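Local atomic coordinates of putative phosphosugar isomerases (Salmonella typhimurium LT2, PDB entry 3FKJ), a protein that probably binds a phosphorylated sugar or related carbohydrate derivative through its SIS domains and may act as an isomerase. Residues 75-78 against 79-83. Numbering follows the deposited sequence.
Sequences TSNE and FVHAT
His81 folds back over its own helical turn and donates from ND1 to Asn77 O at 2.8 Å. The same carbonyl oxygen accepts the backbone bond from His81 N at 3.1 Å, with that donor lying 39° above the carbonyl plane. CG beside the backbone N (chi1 -75°) brings the ring back toward this oxygen, and the ND1 bond holds it there. The Asn77 amide stands almost perpendicular to the ring, 86° between planes. This Asn77–His81 side is only partly buried, though His81 also rests on Leu276 of the second subunit.

The packed side belongs to Phe79. Its ring meets that of Trp44, and the side chain packs on Val46 and Ala108.

Val80 CG2 lies 3.3 Å from Ser76 O, which also takes the bond from Val80 N at 2.9 Å. Ala82 N closes the last turn on Glu78 O at 2.8 Å, and Thr83 OG1 donates to Phe79 O at 2.7 Å.

Helix 76-81 follows strand 70-75, outermost within this chain in the five-stranded parallel sheet of the SIS domain. Glu78 OE1 accepts from His246 NE2 and Gly220 N of the second subunit. ND1 of His81 therefore carries a hydrogen, and two donors of one residue share the Asn77 carbonyl oxygen.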
loop_
_atom_site.group_PDB
_atom_site.type_symbol
_atom_site.label_atom_id
_atom_site.label_comp_id
_atom_site.label_asym_id
_atom_site.label_seq_id
_atom_site.Cartn_x
_atom_site.Cartn_y
_atom_site.Cartn_z
ATOM N N THR A 75 -7.699 -3.323 3.939
ATOM C CA THR A 75 -8.580 -2.555 4.804
ATOM C C THR A 75 -9.935 -3.273 4.885
ATOM O O THR A 75 -10.476 -3.750 3.874
ATOM C CB THR A 75 -8.642 -1.066 4.385
ATOM O OG1 THR A 75 -9.219 -0.288 5.444
ATOM C CG2 THR A 75 -9.411 -0.850 3.022
ATOM N N SER A 76 -10.475 -3.333 6.101
ATOM C CA SER A 76 -11.559 -4.229 6.454
ATOM C C SER A 76 -12.775 -4.106 5.564
ATOM O O SER A 76 -13.306 -5.116 5.107
ATOM C CB SER A 76 -11.981 -4.029 7.910
ATOM O OG SER A 76 -10.917 -4.252 8.829
ATOM N N ASN A 77 -13.230 -2.887 5.334
ATOM C CA ASN A 77 -14.441 -2.678 4.616
ATOM C C ASN A 77 -14.320 -2.987 3.140
ATOM O O ASN A 77 -15.324 -3.343 2.508
ATOM C CB ASN A 77 -15.043 -1.286 4.873
ATOM C CG ASN A 77 -16.561 -1.338 4.903
ATOM O OD1 ASN A 77 -17.120 -2.413 5.119
ATOM N ND2 ASN A 77 -17.227 -0.204 4.716
ATOM N N GLU A 78 -13.114 -2.883 2.588
ATOM C CA GLU A 78 -12.908 -3.361 1.246
ATOM C C GLU A 78 -12.967 -4.896 1.143
ATOM O O GLU A 78 -13.541 -5.407 0.182
ATOM C CB GLU A 78 -11.627 -2.857 0.632
ATOM C CG GLU A 78 -11.501 -3.377 -0.801
ATOM C CD GLU A 78 -10.920 -2.394 -1.751
ATOM O OE1 GLU A 78 -11.185 -1.186 -1.618
ATOM O OE2 GLU A 78 -10.190 -2.847 -2.642
ATOM N N PHE A 79 -12.378 -5.580 2.127
ATOM C CA PHE A 79 -12.411 -7.037 2.281
ATOM C C PHE A 79 -13.836 -7.556 2.383
ATOM O O PHE A 79 -14.182 -8.553 1.748
ATOM C CB PHE A 79 -11.597 -7.434 3.543
ATOM C CG PHE A 79 -11.454 -8.930 3.774
ATOM C CD1 PHE A 79 -10.556 -9.689 3.040
ATOM C CD2 PHE A 79 -12.190 -9.572 4.762
ATOM C CE1 PHE A 79 -10.395 -11.067 3.301
ATOM C CE2 PHE A 79 -12.034 -10.937 5.004
ATOM C CZ PHE A 79 -11.137 -11.673 4.272
ATOM N N VAL A 80 -14.656 -6.838 3.159
ATOM C CA VAL A 80 -16.082 -7.141 3.333
ATOM C C VAL A 80 -16.838 -6.985 2.035
ATOM O O VAL A 80 -17.677 -7.834 1.669
ATOM C CB VAL A 80 -16.709 -6.213 4.382
ATOM C CG1 VAL A 80 -18.253 -6.239 4.352
ATOM C CG2 VAL A 80 -16.205 -6.565 5.743
ATOM N N HIS A 81 -16.574 -5.893 1.333
ATOM C CA HIS A 81 -17.412 -5.562 0.173
ATOM C C HIS A 81 -16.982 -6.217 -1.155
ATOM O O HIS A 81 -17.831 -6.537 -1.988
ATOM C CB HIS A 81 -17.530 -4.048 0.030
ATOM C CG HIS A 81 -18.437 -3.415 1.041
ATOM N ND1 HIS A 81 -18.074 -3.209 2.361
ATOM C CD2 HIS A 81 -19.691 -2.923 0.914
ATOM C CE1 HIS A 81 -19.075 -2.633 3.003
ATOM N NE2 HIS A 81 -20.064 -2.442 2.145
ATOM N N ALA A 82 -15.676 -6.365 -1.351
ATOM C CA ALA A 82 -15.091 -7.008 -2.524
ATOM C C ALA A 82 -14.188 -8.143 -2.017
ATOM O O ALA A 82 -12.942 -8.098 -2.044
ATOM C CB ALA A 82 -14.316 -5.994 -3.378
ATOM N N THR A 83 -14.859 -9.172 -1.535
ATOM C CA THR A 83 -14.207 -10.343 -0.974
ATOM C C THR A 83 -13.524 -11.163 -2.072
ATOM O O THR A 83 -14.152 -11.514 -3.121
ATOM C CB THR A 83 -15.216 -11.209 -0.173
ATOM O OG1 THR A 83 -15.948 -10.340 0.701
ATOM C CG2 THR A 83 -14.489 -12.266 0.623
#